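Local coordinates for protein peroxinectin A (Dictyostelium discoideum, PDB 6ERC) that uses a haem group and hydrogen peroxide to oxidise phenolic donors, and as a secreted peroxidase also oxidises iodide and thiocyanate, at residues 78-82 / 150-154; 191-195 / 207-213; 222-226 / 341-345. All blocks are in the same frame, centred on the assembly; numbering follows the deposited sequence.

Interaction 1: residues 78-82 / 150-154; sequences FLIHN and IDGNV. With NA (sodium ion), chain K; HEM (protoporphyrin IX containing Fe), chain F.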
loop_
_atom_site.group_PDB
_atom_site.type_symbol
_atom_site.label_atom_id
_atom_site.label_comp_id
_atom_site.label_asym_id
_atom_site.label_seq_id
_atom_site.Cartn_x
_atom_site.Cartn_y
_atom_site.Cartn_z
ATOM N N PHE A 78 -1.847 3.086 3.512
ATOM C CA PHE A 78 -3.293 3.259 3.426
ATOM C C PHE A 78 -3.736 3.514 1.993
ATOM O O PHE A 78 -4.815 3.069 1.589
ATOM C CB PHE A 78 -3.729 4.410 4.333
ATOM C CG PHE A 78 -5.211 4.621 4.375
ATOM C CD1 PHE A 78 -5.999 3.904 5.259
ATOM C CD2 PHE A 78 -5.817 5.537 3.536
ATOM C CE1 PHE A 78 -7.360 4.095 5.301
ATOM C CE2 PHE A 78 -7.179 5.730 3.574
ATOM C CZ PHE A 78 -7.951 5.010 4.460
ATOM N N LEU A 79 -2.912 4.211 1.209
ATOM C CA LEU A 79 -3.276 4.529 -0.166
ATOM C C LEU A 79 -3.275 3.284 -1.045
ATOM O O LEU A 79 -4.195 3.080 -1.844
ATOM C CB LEU A 79 -2.319 5.583 -0.722
ATOM C CG LEU A 79 -2.486 5.972 -2.192
ATOM C CD1 LEU A 79 -3.921 6.366 -2.512
ATOM C CD2 LEU A 79 -1.535 7.114 -2.527
ATOM N N ILE A 80 -2.244 2.439 -0.926
ATOM C CA ILE A 80 -2.173 1.262 -1.787
ATOM C C ILE A 80 -3.316 0.305 -1.485
ATOM O O ILE A 80 -3.822 -0.374 -2.387
ATOM C CB ILE A 80 -0.806 0.556 -1.657
ATOM C CG1 ILE A 80 -0.708 -0.586 -2.670
ATOM C CG2 ILE A 80 -0.591 0.024 -0.249
ATOM C CD1 ILE A 80 -0.576 -0.114 -4.104
ATOM N N HIS A 81 -3.738 0.221 -0.225
ATOM C CA HIS A 81 -4.882 -0.617 0.110
ATOM C C HIS A 81 -6.180 -0.106 -0.506
ATOM O O HIS A 81 -7.197 -0.805 -0.429
ATOM C CB HIS A 81 -5.021 -0.726 1.629
ATOM C CG HIS A 81 -3.900 -1.471 2.284
ATOM N ND1 HIS A 81 -3.736 -1.521 3.651
ATOM C CD2 HIS A 81 -2.884 -2.197 1.757
ATOM C CE1 HIS A 81 -2.669 -2.245 3.940
ATOM N NE2 HIS A 81 -2.133 -2.666 2.808
ATOM N N ASN A 82 -6.173 1.084 -1.105
ATOM C CA ASN A 82 -7.294 1.571 -1.895
ATOM C C ASN A 82 -7.187 1.205 -3.369
ATOM O O ASN A 82 -8.087 1.554 -4.140
ATOM C CB ASN A 82 -7.409 3.098 -1.778
ATOM C CG ASN A 82 -8.196 3.539 -0.562
ATOM O OD1 ASN A 82 -9.427 3.586 -0.591
ATOM N ND2 ASN A 82 -7.491 3.878 0.510
ATOM N N ILE A 150 -9.480 4.832 -6.458
ATOM C CA ILE A 150 -9.479 5.326 -5.087
ATOM C C ILE A 150 -10.928 5.627 -4.725
ATOM O O ILE A 150 -11.440 6.714 -5.015
ATOM C CB ILE A 150 -8.575 6.563 -4.932
ATOM C CG1 ILE A 150 -7.122 6.192 -5.251
ATOM C CG2 ILE A 150 -8.672 7.124 -3.521
ATOM C CD1 ILE A 150 -6.191 7.376 -5.396
ATOM N N ASP A 151 -11.600 4.654 -4.101
ATOM C CA ASP A 151 -13.050 4.689 -3.942
ATOM C C ASP A 151 -13.482 4.352 -2.518
ATOM O O ASP A 151 -14.642 3.987 -2.300
ATOM C CB ASP A 151 -13.714 3.731 -4.934
ATOM C CG ASP A 151 -13.209 2.302 -4.800
ATOM O OD1 ASP A 151 -12.314 2.052 -3.965
ATOM O OD2 ASP A 151 -13.710 1.427 -5.536
ATOM N N GLY A 152 -12.579 4.469 -1.548
ATOM C CA GLY A 152 -12.932 4.229 -0.164
ATOM C C GLY A 152 -13.236 2.791 0.182
ATOM O O GLY A 152 -13.748 2.532 1.277
ATOM N N ASN A 153 -12.940 1.843 -0.713
ATOM C CA ASN A 153 -13.151 0.432 -0.403
ATOM C C ASN A 153 -12.493 0.050 0.914
ATOM O O ASN A 153 -12.932 -0.892 1.583
ATOM C CB ASN A 153 -12.603 -0.442 -1.531
ATOM C CG ASN A 153 -11.083 -0.423 -1.596
ATOM O OD1 ASN A 153 -10.488 0.417 -2.272
ATOM N ND2 ASN A 153 -10.448 -1.347 -0.886
ATOM N N VAL A 154 -11.429 0.761 1.291
ATOM C CA VAL A 154 -10.756 0.506 2.558
ATOM C C VAL A 154 -11.720 0.647 3.731
ATOM O O VAL A 154 -11.566 -0.031 4.753
ATOM C CB VAL A 154 -9.546 1.452 2.698
ATOM C CG1 VAL A 154 -9.990 2.909 2.626
ATOM C CG2 VAL A 154 -8.797 1.179 3.991
HETATM NA NA NA K . -10.334 0.766 -4.674
HETATM C CHA HEM F . 2.549 -5.384 -0.073
HETATM C CHB HEM F . 3.486 -5.445 4.669
HETATM C CHC HEM F . 4.218 -0.636 4.565
HETATM C CHD HEM F . 3.515 -0.634 -0.227
HETATM C C1A HEM F . 2.801 -5.820 1.203
HETATM C C2A HEM F . 2.857 -7.197 1.629
HETATM C C3A HEM F . 3.118 -7.224 2.938
HETATM C C4A HEM F . 3.231 -5.854 3.386
HETATM C CMA HEM F . 3.267 -8.473 3.835
HETATM C CAA HEM F . 2.660 -8.401 0.694
HETATM C CBA HEM F . 4.005 -9.107 0.596
HETATM C CGA HEM F . 4.072 -9.908 -0.678
HETATM O O1A HEM F . 4.020 -9.304 -1.780
HETATM O O2A HEM F . 4.190 -11.156 -0.592
HETATM C C1B HEM F . 3.743 -4.148 5.045
HETATM C C2B HEM F . 4.010 -3.718 6.395
HETATM C C3B HEM F . 4.209 -2.389 6.376
HETATM C C4B HEM F . 4.075 -1.939 5.004
HETATM C CMB HEM F . 4.033 -4.694 7.589
HETATM C CAB HEM F . 4.537 -1.424 7.538
HETATM C CBB HEM F . 4.746 -1.834 8.794
HETATM C C1C HEM F . 4.103 -0.208 3.260
HETATM C C2C HEM F . 4.267 1.154 2.781
HETATM C C3C HEM F . 4.068 1.150 1.445
HETATM C C4C HEM F . 3.776 -0.213 1.059
HETATM C CMC HEM F . 4.618 2.315 3.735
HETATM C CAC HEM F . 4.104 2.271 0.373
HETATM C CBC HEM F . 4.346 3.564 0.600
HETATM C C1D HEM F . 3.150 -1.907 -0.592
HETATM C C2D HEM F . 2.724 -2.321 -1.909
HETATM C C3D HEM F . 2.470 -3.632 -1.860
HETATM C C4D HEM F . 2.706 -4.091 -0.514
HETATM C CMD HEM F . 2.624 -1.390 -3.135
HETATM C CAD HEM F . 1.968 -4.539 -2.997
HETATM C CBD HEM F . 0.466 -4.286 -3.083
HETATM C CGD HEM F . -0.277 -5.539 -3.478
HETATM O O1D HEM F . -0.591 -6.354 -2.574
HETATM O O2D HEM F . -0.568 -5.731 -4.686
HETATM N NA HEM F . 3.032 -5.024 2.303
HETATM N NB HEM F . 3.789 -3.041 4.221
HETATM N NC HEM F . 3.802 -1.011 2.181
HETATM N ND HEM F . 3.126 -3.013 0.233
HETATM FE FE HEM F . 3.399 -3.016 2.210
#
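N82 and I150 bring the two backbones closest, their CA atoms 5.4 Å apart, where the C-terminal part of helix 70-80 and the residues after it meet a loop whose G152 is the N-cap of helix 153-156. A sodium ion bridges them, as metals can for distant chain segments: N82 O binds it at 2.4 Å, D151 OD1 from the loop and N153 OD1 from that helix's first turn, and the carbonyls of G147 and Y149 complete the site. The shared cation accounts for N82 O lying 3.2 Å from N153 OD1 without a hydrogen bond. N153 ND2 gives a weak bond of 3.3 Å to H81 O, the carbonyl of the predicted proton acceptor. N82 CG lies opposite its carbonyl carbon (chi1 -85°), which lets ND2 donate to F78 O at 3.0 Å, tilted 32° from the carbonyl plane. V154 CG1 packs on that amide and, 3.5 Å from F78 CZ, on the ring, the side chains crossing at about a right angle. I80, touching helix 294-300, sets CG1 3.5 Å from haem CMD. L79 CD1 meets I150 CD1 at 3.8 Å; both residues pack on helix 247-275, F78 and V154 on helix 218-241.

Interaction 2: residues 191-195 / 207-213; sequences GVPMD and YSVGERR. With HEM (protoporphyrin IX containing Fe), chain F.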
loop_
_atom_site.group_PDB
_atom_site.type_symbol
_atom_site.label_atom_id
_atom_site.label_comp_id
_atom_site.label_asym_id
_atom_site.label_seq_id
_atom_site.Cartn_x
_atom_site.Cartn_y
_atom_site.Cartn_z
ATOM N N GLY A 191 -19.677 -11.439 8.107
ATOM C CA GLY A 191 -19.486 -11.181 6.696
ATOM C C GLY A 191 -18.282 -10.333 6.350
ATOM O O GLY A 191 -18.068 -10.056 5.162
ATOM N N VAL A 192 -17.490 -9.913 7.332
ATOM C CA VAL A 192 -16.318 -9.079 7.073
ATOM C C VAL A 192 -15.058 -9.877 7.392
ATOM O O VAL A 192 -14.527 -9.774 8.508
ATOM C CB VAL A 192 -16.365 -7.780 7.892
ATOM C CG1 VAL A 192 -15.187 -6.882 7.525
ATOM C CG2 VAL A 192 -17.687 -7.056 7.666
ATOM N N PRO A 193 -14.541 -10.673 6.455
ATOM C CA PRO A 193 -13.333 -11.464 6.737
ATOM C C PRO A 193 -12.113 -10.564 6.868
ATOM O O PRO A 193 -11.792 -9.799 5.956
ATOM C CB PRO A 193 -13.226 -12.390 5.520
ATOM C CG PRO A 193 -13.904 -11.640 4.425
ATOM C CD PRO A 193 -15.023 -10.876 5.078
ATOM N N MET A 194 -11.433 -10.663 8.007
ATOM C CA MET A 194 -10.245 -9.869 8.287
ATOM C C MET A 194 -9.016 -10.767 8.317
ATOM O O MET A 194 -9.081 -11.914 8.771
ATOM C CB MET A 194 -10.382 -9.130 9.620
ATOM C CG MET A 194 -11.544 -8.141 9.666
ATOM S SD MET A 194 -11.478 -6.911 8.345
ATOM C CE MET A 194 -9.959 -6.046 8.747
ATOM N N ASP A 195 -7.896 -10.235 7.837
ATOM C CA ASP A 195 -6.654 -10.990 7.802
ATOM C C ASP A 195 -6.047 -11.107 9.197
ATOM O O ASP A 195 -6.187 -10.214 10.040
ATOM C CB ASP A 195 -5.648 -10.334 6.856
ATOM C CG ASP A 195 -5.896 -10.690 5.402
ATOM O OD1 ASP A 195 -6.819 -11.489 5.127
ATOM O OD2 ASP A 195 -5.159 -10.175 4.531
ATOM N N TYR A 207 -10.165 -5.763 14.547
ATOM C CA TYR A 207 -11.177 -4.807 14.129
ATOM C C TYR A 207 -11.648 -5.123 12.715
ATOM O O TYR A 207 -10.858 -5.524 11.857
ATOM C CB TYR A 207 -10.627 -3.383 14.203
ATOM C CG TYR A 207 -10.329 -2.934 15.618
ATOM C CD1 TYR A 207 -11.340 -2.459 16.444
ATOM C CD2 TYR A 207 -9.036 -2.994 16.130
ATOM C CE1 TYR A 207 -11.076 -2.052 17.735
ATOM C CE2 TYR A 207 -8.762 -2.588 17.423
ATOM C CZ TYR A 207 -9.787 -2.117 18.221
ATOM O OH TYR A 207 -9.522 -1.713 19.508
ATOM N N SER A 208 -12.947 -4.948 12.483
ATOM C CA SER A 208 -13.572 -5.259 11.201
ATOM C C SER A 208 -13.703 -3.974 10.387
ATOM O O SER A 208 -14.535 -3.114 10.699
ATOM C CB SER A 208 -14.934 -5.914 11.421
ATOM O OG SER A 208 -14.814 -7.060 12.249
ATOM N N VAL A 209 -12.882 -3.849 9.341
ATOM C CA VAL A 209 -12.894 -2.692 8.457
ATOM C C VAL A 209 -12.967 -3.175 7.012
ATOM O O VAL A 209 -12.823 -4.362 6.716
ATOM C CB VAL A 209 -11.665 -1.782 8.664
ATOM C CG1 VAL A 209 -11.685 -1.173 10.064
ATOM C CG2 VAL A 209 -10.370 -2.557 8.426
ATOM N N GLY A 210 -13.177 -2.223 6.103
ATOM C CA GLY A 210 -13.447 -2.535 4.708
ATOM C C GLY A 210 -12.305 -3.192 3.958
ATOM O O GLY A 210 -12.502 -3.592 2.806
ATOM N N GLU A 211 -11.128 -3.314 4.569
ATOM C CA GLU A 211 -9.958 -3.872 3.901
ATOM C C GLU A 211 -9.378 -4.994 4.751
ATOM O O GLU A 211 -9.089 -4.790 5.935
ATOM C CB GLU A 211 -8.913 -2.781 3.649
ATOM C CG GLU A 211 -8.259 -2.853 2.275
ATOM C CD GLU A 211 -7.092 -3.816 2.241
ATOM O OE1 GLU A 211 -6.368 -3.884 3.253
ATOM O OE2 GLU A 211 -6.901 -4.502 1.213
ATOM N N ARG A 212 -9.202 -6.171 4.138
ATOM C CA ARG A 212 -8.807 -7.370 4.877
ATOM C C ARG A 212 -7.596 -7.116 5.768
ATOM O O ARG A 212 -7.593 -7.471 6.953
ATOM C CB ARG A 212 -8.498 -8.511 3.901
ATOM C CG ARG A 212 -9.671 -8.971 3.048
ATOM C CD ARG A 212 -9.249 -10.092 2.097
ATOM N NE ARG A 212 -8.939 -11.336 2.807
ATOM C CZ ARG A 212 -9.774 -12.363 2.955
ATOM N NH1 ARG A 212 -10.996 -12.330 2.440
ATOM N NH2 ARG A 212 -9.381 -13.441 3.622
ATOM N N ARG A 213 -6.549 -6.519 5.209
ATOM C CA ARG A 213 -5.297 -6.300 5.933
ATOM C C ARG A 213 -5.270 -4.950 6.636
ATOM O O ARG A 213 -4.235 -4.276 6.687
ATOM C CB ARG A 213 -4.115 -6.450 4.976
ATOM C CG ARG A 213 -4.211 -5.599 3.717
ATOM C CD ARG A 213 -3.145 -5.927 2.691
ATOM N NE ARG A 213 -3.482 -5.347 1.391
ATOM C CZ ARG A 213 -2.664 -5.304 0.344
ATOM N NH1 ARG A 213 -1.431 -5.805 0.421
ATOM N NH2 ARG A 213 -3.080 -4.751 -0.789
HETATM C CHA HEM F . 2.549 -5.384 -0.073
HETATM C CHB HEM F . 3.486 -5.445 4.669
HETATM C CHC HEM F . 4.218 -0.636 4.565
HETATM C CHD HEM F . 3.515 -0.634 -0.227
HETATM C C1A HEM F . 2.801 -5.820 1.203
HETATM C C2A HEM F . 2.857 -7.197 1.629
HETATM C C3A HEM F . 3.118 -7.224 2.938
HETATM C C4A HEM F . 3.231 -5.854 3.386
HETATM C CMA HEM F . 3.267 -8.473 3.835
HETATM C CAA HEM F . 2.660 -8.401 0.694
HETATM C CBA HEM F . 4.005 -9.107 0.596
HETATM C CGA HEM F . 4.072 -9.908 -0.678
HETATM O O1A HEM F . 4.020 -9.304 -1.780
HETATM O O2A HEM F . 4.190 -11.156 -0.592
HETATM C C1B HEM F . 3.743 -4.148 5.045
HETATM C C2B HEM F . 4.010 -3.718 6.395
HETATM C C3B HEM F . 4.209 -2.389 6.376
HETATM C C4B HEM F . 4.075 -1.939 5.004
HETATM C CMB HEM F . 4.033 -4.694 7.589
HETATM C CAB HEM F . 4.537 -1.424 7.538
HETATM C CBB HEM F . 4.746 -1.834 8.794
HETATM C C1C HEM F . 4.103 -0.208 3.260
HETATM C C2C HEM F . 4.267 1.154 2.781
HETATM C C3C HEM F . 4.068 1.150 1.445
HETATM C C4C HEM F . 3.776 -0.213 1.059
HETATM C CMC HEM F . 4.618 2.315 3.735
HETATM C CAC HEM F . 4.104 2.271 0.373
HETATM C CBC HEM F . 4.346 3.564 0.600
HETATM C C1D HEM F . 3.150 -1.907 -0.592
HETATM C C2D HEM F . 2.724 -2.321 -1.909
HETATM C C3D HEM F . 2.470 -3.632 -1.860
HETATM C C4D HEM F . 2.706 -4.091 -0.514
HETATM C CMD HEM F . 2.624 -1.390 -3.135
HETATM C CAD HEM F . 1.968 -4.539 -2.997
HETATM C CBD HEM F . 0.466 -4.286 -3.083
HETATM C CGD HEM F . -0.277 -5.539 -3.478
HETATM O O1D HEM F . -0.591 -6.354 -2.574
HETATM O O2D HEM F . -0.568 -5.731 -4.686
HETATM N NA HEM F . 3.032 -5.024 2.303
HETATM N NB HEM F . 3.789 -3.041 4.221
HETATM N NC HEM F . 3.802 -1.011 2.181
HETATM N ND HEM F . 3.126 -3.013 0.233
HETATM FE FE HEM F . 3.399 -3.016 2.210
#
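D195 N donates to R212 O in a nearly straight bond of 2.9 Å, with an N-H...O angle of 169°, and so joins the backbones of 191-195 and 207-213. A second link runs back the other way: R212 NE gives a hydrogen bond of 3.1 Å to D195 OD1, forming a salt bridge in which NE comes from the syn side but well out of the carboxylate plane. The two flat groups are turned strongly against each other, their planes 63° apart. The arginine chain is extended at chi2 and then bends at chi3 (69°); NH1 comes to lie 3.6 Å from P193 CG, and P193 O sits over one guanidinium face, offset toward its rim. A leucine in place of R212 would probably leave the D195 carboxylate without this charged mate and the P193 ring without the group it packs on.

Both segments belong to the long loop before helix 218-241; that loop carries the distal arginine of the animal haem peroxidase fold, here R213, predicted to stabilise the transition state. It illustrates how a loop without regular structure can still be closely tied. The R213 chain runs extended from CG to NE, taking NH1 to haem O1D at 3.2 Å; NH2 adds a weak bond to the same oxygen. R213 NE also has a long, tentative salt bridge of 3.5 Å to E211 OE2, in a carboxylate whose position is less certain.

Further back, M194 curls at chi2 and chi3. Its SD accepts a weak hydrogen bond of 3.5 Å from V209 N, and its methyl CE packs 3.5 Å from V209 CG2, also meeting the backbone oxygens of Y207, E211 and R212. V192 CG1 approaches V209 O, at 3.5 Å, and the V192 side chain goes on to touch helix 160-166.

Interaction 3: residues 222-226 / 341-345; sequences SIHTL and VEPLI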
loop_
_atom_site.group_PDB
_atom_site.type_symbol
_atom_site.label_atom_id
_atom_site.label_comp_id
_atom_site.label_asym_id
_atom_site.label_seq_id
_atom_site.Cartn_x
_atom_site.Cartn_y
_atom_site.Cartn_z
ATOM N N SER A 222 -5.328 3.385 12.887
ATOM C CA SER A 222 -5.645 4.735 13.335
ATOM C C SER A 222 -6.208 5.571 12.195
ATOM O O SER A 222 -7.181 6.312 12.382
ATOM C CB SER A 222 -4.403 5.398 13.924
ATOM O OG SER A 222 -4.066 4.811 15.166
ATOM N N ILE A 223 -5.615 5.468 11.004
ATOM C CA ILE A 223 -6.158 6.190 9.857
ATOM C C ILE A 223 -7.567 5.704 9.551
ATOM O O ILE A 223 -8.468 6.505 9.271
ATOM C CB ILE A 223 -5.228 6.053 8.637
ATOM C CG1 ILE A 223 -3.881 6.725 8.928
ATOM C CG2 ILE A 223 -5.882 6.677 7.401
ATOM C CD1 ILE A 223 -2.842 6.577 7.827
ATOM N N HIS A 224 -7.786 4.389 9.597
ATOM C CA HIS A 224 -9.139 3.868 9.437
ATOM C C HIS A 224 -10.088 4.527 10.427
ATOM O O HIS A 224 -11.185 4.962 10.062
ATOM C CB HIS A 224 -9.149 2.351 9.628
ATOM C CG HIS A 224 -8.570 1.589 8.479
ATOM N ND1 HIS A 224 -7.232 1.638 8.151
ATOM C CD2 HIS A 224 -9.145 0.749 7.587
ATOM C CE1 HIS A 224 -7.010 0.864 7.104
ATOM N NE2 HIS A 224 -8.155 0.312 6.743
ATOM N N THR A 225 -9.668 4.620 11.689
ATOM C CA THR A 225 -10.545 5.133 12.735
ATOM C C THR A 225 -10.950 6.576 12.459
ATOM O O THR A 225 -12.135 6.922 12.518
ATOM C CB THR A 225 -9.847 5.017 14.092
ATOM O OG1 THR A 225 -9.488 3.651 14.330
ATOM C CG2 THR A 225 -10.755 5.500 15.216
ATOM N N LEU A 226 -9.977 7.436 12.154
ATOM C CA LEU A 226 -10.274 8.858 12.022
ATOM C C LEU A 226 -11.221 9.121 10.860
ATOM O O LEU A 226 -12.128 9.955 10.968
ATOM C CB LEU A 226 -8.982 9.658 11.853
ATOM C CG LEU A 226 -7.947 9.569 12.982
ATOM C CD1 LEU A 226 -6.857 10.614 12.780
ATOM C CD2 LEU A 226 -8.577 9.725 14.360
ATOM N N VAL A 341 -6.468 6.187 19.764
ATOM C CA VAL A 341 -5.604 6.476 18.624
ATOM C C VAL A 341 -4.731 7.703 18.851
ATOM O O VAL A 341 -3.691 7.840 18.193
ATOM C CB VAL A 341 -6.424 6.680 17.338
ATOM C CG1 VAL A 341 -7.237 5.435 17.011
ATOM C CG2 VAL A 341 -7.330 7.901 17.456
ATOM N N GLU A 342 -5.118 8.602 19.754
ATOM C CA GLU A 342 -4.390 9.861 19.906
ATOM C C GLU A 342 -2.914 9.652 20.206
ATOM O O GLU A 342 -2.079 10.337 19.591
ATOM C CB GLU A 342 -5.054 10.719 20.990
ATOM C CG GLU A 342 -6.356 11.377 20.561
ATOM C CD GLU A 342 -7.521 10.406 20.505
ATOM O OE1 GLU A 342 -7.403 9.292 21.058
ATOM O OE2 GLU A 342 -8.560 10.762 19.910
ATOM N N PRO A 343 -2.517 8.759 21.118
ATOM C CA PRO A 343 -1.075 8.586 21.374
ATOM C C PRO A 343 -0.293 8.135 20.151
ATOM O O PRO A 343 0.860 8.544 19.973
ATOM C CB PRO A 343 -1.044 7.535 22.493
ATOM C CG PRO A 343 -2.393 7.594 23.120
ATOM C CD PRO A 343 -3.338 7.930 22.015
ATOM N N LEU A 344 -0.887 7.293 19.305
ATOM C CA LEU A 344 -0.231 6.908 18.061
ATOM C C LEU A 344 -0.098 8.099 17.125
ATOM O O LEU A 344 0.994 8.383 16.618
ATOM C CB LEU A 344 -1.011 5.784 17.381
ATOM C CG LEU A 344 -0.884 4.403 18.021
ATOM C CD1 LEU A 344 -1.986 3.492 17.514
ATOM C CD2 LEU A 344 0.486 3.802 17.728
ATOM N N ILE A 345 -1.204 8.807 16.878
ATOM C CA ILE A 345 -1.180 9.933 15.948
ATOM C C ILE A 345 -0.066 10.898 16.320
ATOM O O ILE A 345 0.677 11.378 15.456
ATOM C CB ILE A 345 -2.548 10.643 15.921
ATOM C CG1 ILE A 345 -3.670 9.678 15.514
ATOM C CG2 ILE A 345 -2.505 11.845 14.978
ATOM C CD1 ILE A 345 -3.555 9.127 14.109
#
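V341 and L226 pass one another in opposite directions, touching through one methyl each, with V341 CG2 3.8 Å from L226 CD2. L226 meets I345 quite differently: here the side chains reach toward each other tip to tip, and the CD1 methyls come within 3.9 Å. The two branches of L226 thus have separate jobs, CD2 on V341 and CD1 on I345. With its CG placed opposite the carbonyl carbon (chi1 -60°), the leucine brings both methyls against the second segment.

S222 supplies the small residue of the contact. Its short side chain allows the chains to come near, the CA atoms of S222 and V341 being 5.6 Å apart, and it is met by several residues. I345 CD1 lies 3.8 Å from S222 CB, while the hydroxyl faces carbon: OG is 3.4 Å from L344 CD1 and 3.7 Å from V341 CB. No hydrogen bond crosses between the segments. The polar needs of OG are met within its own helix by a weak bond to P218 O. T225 behaves likewise, its OG1 bonding to L221 O, while the T225 and V341 side chains cross at a slant, V341 CG1 3.9 Å from T225 CB.

The general rule of helix packing is plain here, for the contacting residues keep the same i, i+3, i+4 spacing on both partners: S222, T225 and L226 along one helix, V341, L344 and I345 on the other segment, at the start of helix 342-350. Helix 490-497 extends the apolar cluster, with I494 touching both L226 and I345, and E342 adds a salt bridge to R229 of helix 218-241. Such buried apolar packing between helices, away from the annotated sites, belongs to the mainly alpha-helical animal haem peroxidase fold.

How the interactions relate
Interactions 1 and 2 meet on the distal side of the haem; interaction 3 lies further out. The first two, with centres about 13 Å apart, both touch the cofactor and join at the predicted catalytic pair: H81 CD2 lies 3.2 Å from R213 NE. E211 of interaction 2 also packs against H81, N153 and V154, connecting the sodium-binding loop with the arginine loop. Interaction 3, about 17 Å between centres from each of the others, reaches them through helix 218-241. I223 CG2 lies 3.5 Å from F78 CD1, and H224 touches F78 and V154 of interaction 1 as well as V209 of interaction 2, with V209 CG2 3.6 Å from H224 CD2.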